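Gamma-glutamyltranspeptidase (Streptomyces lincolnensis, PDB 6J3A) probably cleaves or transfers gamma-glutamyl groups, as a gamma-glutamyltranspeptidase homologue of the Ntn-hydrolase clan. Local coordinates at residues A[110-115]-A[214-219]; A[232-235]-A[239-242]; A[515-520]-A[525-530]. One frame throughout, in Å; residues are numbered along the deposited sequence.

Contact 1: residues A[110-115]-A[214-219]; sequences GAFDAW and EVWRTG
Phe112 and Trp216 meet with nearly parallel, strongly offset planes in a buried aromatic contact between two helices. The planes are 9° apart, and the centroids of the Phe112 ring and the six-membered ring of Trp216 are 4.7 Å apart, displaced so far that little of one ring covers the other. What sits over the centre of the indole's six-membered ring is instead the methylene of Phe112, its CB 3.6 Å from that centroid in a CH-pi contact. In return, Trp216 CE3 lies above one face of the phenyl ring, toward its rim, and comes within 3.4 Å of Phe112 CG. On the same face, the tryptophan's methylene lies beyond the CD2-CE2 edge, Trp216 CB 3.4 Å from Phe112 CD2. Both side chains have CG anti to the backbone N (chi1 -177° for Phe112, -176° for Trp216), which sends each ring across toward the other helix. Beside the rings, Asp113 OD1 and Arg217 NE stay 4.5 Å apart with no N-H of the arginine aimed at the oxygen; Asp113 pairs with Arg213 and Arg217 with Glu214. The contact joins the start of helix 111-122 to the end of helix 205-217, while Leu195 and Trp192 of helix 186-200 and Phe45 of helix 36-50 pack around the ring pair, and Ala111 rests on Val61 of strand 61-66.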
loop_
_atom_site.group_PDB
_atom_site.type_symbol
_atom_site.label_atom_id
_atom_site.label_comp_id
_atom_site.label_asym_id
_atom_site.label_seq_id
_atom_site.Cartn_x
_atom_site.Cartn_y
_atom_site.Cartn_z
ATOM N N GLY A 110 -15.278 -19.061 -19.449
ATOM C CA GLY A 110 -16.404 -18.259 -18.959
ATOM C C GLY A 110 -16.111 -16.836 -18.519
ATOM O O GLY A 110 -17.012 -15.989 -18.481
ATOM N N ALA A 111 -14.853 -16.563 -18.189
ATOM C CA ALA A 111 -14.458 -15.263 -17.668
ATOM C C ALA A 111 -14.690 -14.117 -18.646
ATOM O O ALA A 111 -15.217 -13.081 -18.267
ATOM C CB ALA A 111 -12.999 -15.299 -17.246
ATOM N N PHE A 112 -14.294 -14.297 -19.897
ATOM C CA PHE A 112 -14.386 -13.206 -20.847
ATOM C C PHE A 112 -15.807 -12.676 -20.989
ATOM O O PHE A 112 -16.041 -11.478 -20.844
ATOM C CB PHE A 112 -13.864 -13.584 -22.221
ATOM C CG PHE A 112 -13.892 -12.433 -23.184
ATOM C CD1 PHE A 112 -12.884 -11.490 -23.179
ATOM C CD2 PHE A 112 -14.959 -12.264 -24.056
ATOM C CE1 PHE A 112 -12.923 -10.408 -24.049
ATOM C CE2 PHE A 112 -15.005 -11.191 -24.931
ATOM C CZ PHE A 112 -13.987 -10.257 -24.922
ATOM N N ASP A 113 -16.744 -13.572 -21.282
ATOM C CA ASP A 113 -18.140 -13.165 -21.474
ATOM C C ASP A 113 -18.715 -12.503 -20.217
ATOM O O ASP A 113 -19.475 -11.537 -20.314
ATOM C CB ASP A 113 -19.022 -14.341 -21.890
ATOM C CG ASP A 113 -20.337 -13.885 -22.501
ATOM O OD1 ASP A 113 -20.313 -13.321 -23.624
ATOM O OD2 ASP A 113 -21.400 -14.067 -21.857
ATOM N N ALA A 114 -18.335 -13.024 -19.051
ATOM C CA ALA A 114 -18.730 -12.457 -17.771
ATOM C C ALA A 114 -18.297 -11.006 -17.604
ATOM O O ALA A 114 -19.105 -10.170 -17.224
ATOM C CB ALA A 114 -18.187 -13.300 -16.629
ATOM N N TRP A 115 -17.034 -10.707 -17.891
ATOM C CA TRP A 115 -16.534 -9.328 -17.800
ATOM C C TRP A 115 -17.179 -8.419 -18.849
ATOM O O TRP A 115 -17.357 -7.219 -18.614
ATOM C CB TRP A 115 -15.005 -9.284 -17.948
ATOM C CG TRP A 115 -14.254 -9.919 -16.811
ATOM C CD1 TRP A 115 -13.378 -10.969 -16.883
ATOM C CD2 TRP A 115 -14.309 -9.541 -15.431
ATOM N NE1 TRP A 115 -12.883 -11.268 -15.632
ATOM C CE2 TRP A 115 -13.443 -10.408 -14.724
ATOM C CE3 TRP A 115 -15.003 -8.552 -14.724
ATOM C CZ2 TRP A 115 -13.253 -10.313 -13.351
ATOM C CZ3 TRP A 115 -14.810 -8.457 -13.353
ATOM C CH2 TRP A 115 -13.943 -9.337 -12.680
ATOM N N GLU A 214 -19.191 -11.817 -29.323
ATOM C CA GLU A 214 -19.281 -12.687 -30.491
ATOM C C GLU A 214 -17.939 -13.019 -31.134
ATOM O O GLU A 214 -17.789 -14.096 -31.718
ATOM C CB GLU A 214 -20.218 -12.073 -31.530
ATOM C CG GLU A 214 -21.664 -11.984 -31.056
ATOM C CD GLU A 214 -22.274 -13.335 -30.684
ATOM O OE1 GLU A 214 -23.116 -13.359 -29.760
ATOM O OE2 GLU A 214 -21.911 -14.368 -31.303
ATOM N N VAL A 215 -16.978 -12.106 -31.042
ATOM C CA VAL A 215 -15.609 -12.384 -31.482
ATOM C C VAL A 215 -14.970 -13.487 -30.631
ATOM O O VAL A 215 -14.312 -14.381 -31.165
ATOM C CB VAL A 215 -14.750 -11.107 -31.471
ATOM C CG1 VAL A 215 -13.278 -11.421 -31.705
ATOM C CG2 VAL A 215 -15.247 -10.154 -32.548
ATOM N N TRP A 216 -15.170 -13.424 -29.320
ATOM C CA TRP A 216 -14.729 -14.495 -28.430
ATOM C C TRP A 216 -15.457 -15.807 -28.728
ATOM O O TRP A 216 -14.858 -16.882 -28.693
ATOM C CB TRP A 216 -14.941 -14.125 -26.955
ATOM C CG TRP A 216 -14.398 -15.184 -26.041
ATOM C CD1 TRP A 216 -15.007 -16.357 -25.700
ATOM C CD2 TRP A 216 -13.118 -15.200 -25.402
ATOM N NE1 TRP A 216 -14.194 -17.096 -24.879
ATOM C CE2 TRP A 216 -13.029 -16.406 -24.674
ATOM C CE3 TRP A 216 -12.045 -14.307 -25.357
ATOM C CZ2 TRP A 216 -11.905 -16.746 -23.911
ATOM C CZ3 TRP A 216 -10.923 -14.648 -24.598
ATOM C CH2 TRP A 216 -10.866 -15.862 -23.886
ATOM N N ARG A 217 -16.745 -15.692 -29.021
ATOM C CA ARG A 217 -17.661 -16.830 -29.104
ATOM C C ARG A 217 -17.684 -17.579 -30.427
ATOM O O ARG A 217 -17.764 -18.809 -30.445
ATOM C CB ARG A 217 -19.079 -16.327 -28.864
ATOM C CG ARG A 217 -19.910 -17.258 -28.031
ATOM C CD ARG A 217 -20.528 -16.507 -26.887
ATOM N NE ARG A 217 -21.570 -15.597 -27.355
ATOM C CZ ARG A 217 -22.840 -15.616 -26.958
ATOM N NH1 ARG A 217 -23.685 -14.727 -27.462
ATOM N NH2 ARG A 217 -23.282 -16.500 -26.061
ATOM N N THR A 218 -17.696 -16.812 -31.513
ATOM C CA THR A 218 -17.754 -17.340 -32.880
ATOM C C THR A 218 -16.624 -16.873 -33.798
ATOM O O THR A 218 -16.473 -17.419 -34.889
ATOM C CB THR A 218 -19.087 -16.951 -33.549
ATOM O OG1 THR A 218 -19.197 -15.522 -33.617
ATOM C CG2 THR A 218 -20.270 -17.527 -32.769
ATOM N N GLY A 219 -15.835 -15.890 -33.358
ATOM C CA GLY A 219 -14.823 -15.238 -34.196
ATOM C C GLY A 219 -13.450 -15.883 -34.123
ATOM O O GLY A 219 -13.314 -17.065 -33.795
#

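Contact 2: residues A[232-235]-A[239-242]; sequences PTMD and ERHT
A small beta hairpin on the periphery of the chain brings Pro232-Asp235 against Glu239-Thr242; its two short antiparallel strands, 233-234 and 240-241, form a sheet of their own. Thr233 and His241 are its hydrogen-bonded pair: Thr233 N reaches His241 O at 2.8 Å, and His241 N returns to Thr233 O at 2.8 Å. Met234 and Arg240 form the next, non-hydrogen-bonded pair, their CA atoms 3.9 Å apart. Toward the turn, Asp235 N donates to Glu239 O at 3.2 Å, and Ser237 of the turn binds both Asp235 OD1 and Glu239 N.

The Met234 and Arg240 side chains share one face. Arg240 CG packs 3.6 Å from Met234 N before its chain runs out, extended, to a salt bridge with Glu162, while Met234 bends at chi2 and chi3 to bring SD back beside the Glu239 backbone. Trp163 binds Met234 O, tying the hairpin to the same neighbouring loop.

Thr233 and His241 point to the other face. There the Asp235 carboxylate meets the edge of the imidazole, the two planes 29° apart, and Asp235 OD2 lies 2.9 Å from the ring carbon His241 CD2.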
loop_
_atom_site.group_PDB
_atom_site.type_symbol
_atom_site.label_atom_id
_atom_site.label_comp_id
_atom_site.label_asym_id
_atom_site.label_seq_id
_atom_site.Cartn_x
_atom_site.Cartn_y
_atom_site.Cartn_z
ATOM N N PRO A 232 -3.786 -33.163 -30.279
ATOM C CA PRO A 232 -3.268 -34.093 -29.261
ATOM C C PRO A 232 -2.209 -33.457 -28.370
ATOM O O PRO A 232 -1.184 -32.981 -28.852
ATOM C CB PRO A 232 -2.688 -35.242 -30.091
ATOM C CG PRO A 232 -3.537 -35.264 -31.315
ATOM C CD PRO A 232 -3.933 -33.835 -31.589
ATOM N N THR A 233 -2.495 -33.432 -27.075
ATOM C CA THR A 233 -1.687 -32.711 -26.113
ATOM C C THR A 233 -1.366 -33.626 -24.945
ATOM O O THR A 233 -2.251 -34.262 -24.384
ATOM C CB THR A 233 -2.455 -31.483 -25.602
ATOM O OG1 THR A 233 -2.881 -30.692 -26.714
ATOM C CG2 THR A 233 -1.606 -30.628 -24.684
ATOM N N MET A 234 -0.094 -33.680 -24.580
ATOM C CA MET A 234 0.338 -34.423 -23.410
ATOM C C MET A 234 -0.342 -33.845 -22.173
ATOM O O MET A 234 -0.555 -32.630 -22.079
ATOM C CB MET A 234 1.846 -34.304 -23.266
ATOM C CG MET A 234 2.460 -34.947 -22.027
ATOM S SD MET A 234 2.254 -36.726 -22.037
ATOM C CE MET A 234 3.457 -37.218 -23.271
ATOM N N ASP A 235 -0.678 -34.720 -21.230
ATOM C CA ASP A 235 -1.223 -34.283 -19.950
ATOM C C ASP A 235 -0.659 -35.104 -18.786
ATOM O O ASP A 235 0.304 -35.841 -18.972
ATOM C CB ASP A 235 -2.750 -34.299 -20.009
ATOM C CG ASP A 235 -3.328 -35.686 -20.169
ATOM O OD1 ASP A 235 -2.749 -36.681 -19.684
ATOM O OD2 ASP A 235 -4.409 -35.764 -20.769
ATOM N N GLU A 239 -0.174 -39.593 -21.582
ATOM C CA GLU A 239 -0.567 -39.726 -22.990
ATOM C C GLU A 239 -0.975 -38.388 -23.537
ATOM O O GLU A 239 -1.354 -37.484 -22.786
ATOM C CB GLU A 239 -1.782 -40.642 -23.162
ATOM C CG GLU A 239 -1.588 -42.062 -22.688
ATOM C CD GLU A 239 -2.886 -42.852 -22.672
ATOM O OE1 GLU A 239 -3.829 -42.450 -21.961
ATOM O OE2 GLU A 239 -2.958 -43.890 -23.357
ATOM N N ARG A 240 -0.941 -38.287 -24.860
ATOM C CA ARG A 240 -1.484 -37.134 -25.543
ATOM C C ARG A 240 -2.974 -37.365 -25.701
ATOM O O ARG A 240 -3.398 -38.351 -26.307
ATOM C CB ARG A 240 -0.789 -36.888 -26.881
ATOM C CG ARG A 240 0.657 -36.470 -26.686
ATOM C CD ARG A 240 1.394 -36.084 -27.965
ATOM N NE ARG A 240 2.838 -36.188 -27.724
ATOM C CZ ARG A 240 3.603 -37.256 -27.972
ATOM N NH1 ARG A 240 3.121 -38.359 -28.545
ATOM N NH2 ARG A 240 4.885 -37.205 -27.653
ATOM N N HIS A 241 -3.765 -36.480 -25.105
ATOM C CA HIS A 241 -5.212 -36.546 -25.243
ATOM C C HIS A 241 -5.707 -35.339 -26.014
ATOM O O HIS A 241 -4.986 -34.347 -26.194
ATOM C CB HIS A 241 -5.886 -36.668 -23.882
ATOM C CG HIS A 241 -5.651 -37.992 -23.222
ATOM N ND1 HIS A 241 -6.110 -39.178 -23.754
ATOM C CD2 HIS A 241 -4.995 -38.325 -22.086
ATOM C CE1 HIS A 241 -5.758 -40.179 -22.968
ATOM N NE2 HIS A 241 -5.083 -39.688 -21.947
ATOM N N THR A 242 -6.937 -35.461 -26.488
ATOM C CA THR A 242 -7.592 -34.419 -27.244
ATOM C C THR A 242 -8.843 -33.972 -26.469
ATOM O O THR A 242 -9.396 -34.721 -25.663
ATOM C CB THR A 242 -7.917 -34.917 -28.667
ATOM O OG1 THR A 242 -8.130 -33.795 -29.524
ATOM C CG2 THR A 242 -9.147 -35.839 -28.706
#

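Contact 3: residues A[515-520]-A[525-530]; sequences LAVALR and GGLDLQ
With CG anti to the backbone N (chi1 -174°), Asp528 holds its carboxylate out toward Arg520, whose CG is anti to the carbonyl carbon (chi1 -71°) and whose chain bends at chi3 to bring NE round to meet it. The bond that results is short and nearly straight: Arg520 NE donates to Asp528 OD2 at 2.7 Å. The acceptor lies in the guanidinium plane, at the edge of the group, yet the donor comes to OD2 from above the carboxylate plane, and the two planes are turned 44° from each other. Arg520 NH2 adds only a weak bond to the same oxygen, Asp528 OD2, at 3.3 Å. Both bonds end on the single oxygen OD2, so this is not the two-oxygen, side-on pairing.

Deeper in the contact, Val517 turns its two methyls to different leucines. Val517 CG1 touches Leu527 CD2 at 3.9 Å, the two side chains crossing at about a right angle, while Val517 CG2 comes more loosely to Leu529 CD2, 4.4 Å away. Ala532 of the following helix lies against both Val517 and Arg520.

The salt bridge links the C-terminal end of helix 506-519, where Arg520 is the first residue to leave helical angles, to the N-cap of helix 529-534. Asp528 fills that N-cap position at the centre of an inverse gamma turn, and its OD1 reaches Gly531 N in a weak hydrogen bond. The carboxylate therefore divides its work: OD1 serves the helix start and OD2 the arginine, whose NH1 goes on to Tyr296. A cationic partner together with a helix N terminus would be expected to favour the ionised carboxylate, which here bridges the end of one helix and the start of the next.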
loop_
_atom_site.group_PDB
_atom_site.type_symbol
_atom_site.label_atom_id
_atom_site.label_comp_id
_atom_site.label_asym_id
_atom_site.label_seq_id
_atom_site.Cartn_x
_atom_site.Cartn_y
_atom_site.Cartn_z
ATOM N N LEU A 515 -15.227 -13.543 10.433
ATOM C CA LEU A 515 -15.460 -13.585 11.889
ATOM C C LEU A 515 -14.545 -12.611 12.647
ATOM O O LEU A 515 -14.981 -11.901 13.566
ATOM C CB LEU A 515 -15.303 -15.008 12.452
ATOM C CG LEU A 515 -16.367 -16.041 12.045
ATOM C CD1 LEU A 515 -16.064 -17.389 12.679
ATOM C CD2 LEU A 515 -17.771 -15.609 12.421
ATOM N N ALA A 516 -13.280 -12.566 12.260
ATOM C CA ALA A 516 -12.374 -11.597 12.858
ATOM C C ALA A 516 -12.894 -10.171 12.657
ATOM O O ALA A 516 -12.946 -9.405 13.616
ATOM C CB ALA A 516 -10.976 -11.756 12.305
ATOM N N VAL A 517 -13.327 -9.830 11.444
ATOM C CA VAL A 517 -13.882 -8.492 11.186
ATOM C C VAL A 517 -15.047 -8.174 12.133
ATOM O O VAL A 517 -15.138 -7.080 12.671
ATOM C CB VAL A 517 -14.370 -8.317 9.729
ATOM C CG1 VAL A 517 -15.060 -6.965 9.546
ATOM C CG2 VAL A 517 -13.216 -8.447 8.742
ATOM N N ALA A 518 -15.936 -9.140 12.323
ATOM C CA ALA A 518 -17.123 -8.954 13.154
ATOM C C ALA A 518 -16.819 -8.982 14.650
ATOM O O ALA A 518 -17.539 -8.355 15.423
ATOM C CB ALA A 518 -18.143 -10.011 12.821
ATOM N N LEU A 519 -15.768 -9.704 15.047
ATOM C CA LEU A 519 -15.403 -9.863 16.458
ATOM C C LEU A 519 -14.320 -8.929 16.953
ATOM O O LEU A 519 -14.268 -8.664 18.143
ATOM C CB LEU A 519 -14.986 -11.308 16.748
ATOM C CG LEU A 519 -16.069 -12.379 16.560
ATOM C CD1 LEU A 519 -15.521 -13.735 16.985
ATOM C CD2 LEU A 519 -17.355 -12.069 17.320
ATOM N N ARG A 520 -13.457 -8.437 16.069
ATOM C CA ARG A 520 -12.370 -7.543 16.484
ATOM C C ARG A 520 -12.872 -6.124 16.730
ATOM O O ARG A 520 -13.792 -5.647 16.064
ATOM C CB ARG A 520 -11.239 -7.524 15.445
ATOM C CG ARG A 520 -10.422 -8.809 15.386
ATOM C CD ARG A 520 -9.457 -8.785 14.212
ATOM N NE ARG A 520 -8.296 -7.941 14.497
ATOM C CZ ARG A 520 -7.152 -8.355 15.048
ATOM N NH1 ARG A 520 -6.958 -9.637 15.387
ATOM N NH2 ARG A 520 -6.176 -7.473 15.260
ATOM N N GLY A 525 -12.262 4.160 14.313
ATOM C CA GLY A 525 -13.722 4.167 14.136
ATOM C C GLY A 525 -14.267 3.417 12.921
ATOM O O GLY A 525 -15.347 3.738 12.446
ATOM N N GLY A 526 -13.520 2.425 12.427
ATOM C CA GLY A 526 -13.905 1.620 11.260
ATOM C C GLY A 526 -13.534 0.158 11.462
ATOM O O GLY A 526 -12.731 -0.175 12.338
ATOM N N LEU A 527 -14.105 -0.716 10.643
ATOM C CA LEU A 527 -13.830 -2.152 10.727
ATOM C C LEU A 527 -12.336 -2.421 10.640
ATOM O O LEU A 527 -11.654 -1.833 9.803
ATOM C CB LEU A 527 -14.530 -2.915 9.596
ATOM C CG LEU A 527 -16.056 -2.874 9.621
ATOM C CD1 LEU A 527 -16.655 -3.408 8.331
ATOM C CD2 LEU A 527 -16.584 -3.656 10.807
ATOM N N ASP A 528 -11.843 -3.317 11.493
ATOM C CA ASP A 528 -10.422 -3.645 11.565
ATOM C C ASP A 528 -10.058 -4.644 10.440
ATOM O O ASP A 528 -9.676 -5.801 10.696
ATOM C CB ASP A 528 -10.100 -4.203 12.954
ATOM C CG ASP A 528 -8.612 -4.443 13.174
ATOM O OD1 ASP A 528 -7.785 -3.859 12.436
ATOM O OD2 ASP A 528 -8.269 -5.225 14.094
ATOM N N LEU A 529 -10.171 -4.174 9.198
ATOM C CA LEU A 529 -9.938 -4.999 8.022
ATOM C C LEU A 529 -8.518 -5.560 8.010
ATOM O O LEU A 529 -8.338 -6.777 7.969
ATOM C CB LEU A 529 -10.175 -4.202 6.727
ATOM C CG LEU A 529 -11.562 -3.592 6.467
ATOM C CD1 LEU A 529 -11.605 -2.902 5.104
ATOM C CD2 LEU A 529 -12.676 -4.638 6.553
ATOM N N GLN A 530 -7.520 -4.677 8.062
ATOM C CA GLN A 530 -6.121 -5.112 7.957
ATOM C C GLN A 530 -5.643 -5.932 9.165
ATOM O O GLN A 530 -4.855 -6.859 9.004
ATOM C CB GLN A 530 -5.181 -3.928 7.705
ATOM C CG GLN A 530 -3.740 -4.315 7.387
ATOM C CD GLN A 530 -3.575 -4.998 6.044
ATOM O OE1 GLN A 530 -4.015 -4.477 5.012
ATOM N NE2 GLN A 530 -2.910 -6.156 6.040
#

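Overall arrangement
From the N terminus, contact 1 comes first and closes the longest loop: 98 largely helical residues without a strand separate its segments, and it ties helix 111-122 to helix 205-217. Shortly afterwards, following helix 220-229, contact 2 closes a hairpin over just three residues, its centre about 25 Å from that of contact 1. Contact 3 follows much later, folding the end of helix 506-519 onto the start of helix 529-534 across a four-residue connection. The three run in series, none nested or crossed. Contact 3 lies on the opposite side of the chain's centre from the other two, its centre about 38 Å from that of contact 1 and about 49 Å from that of contact 2.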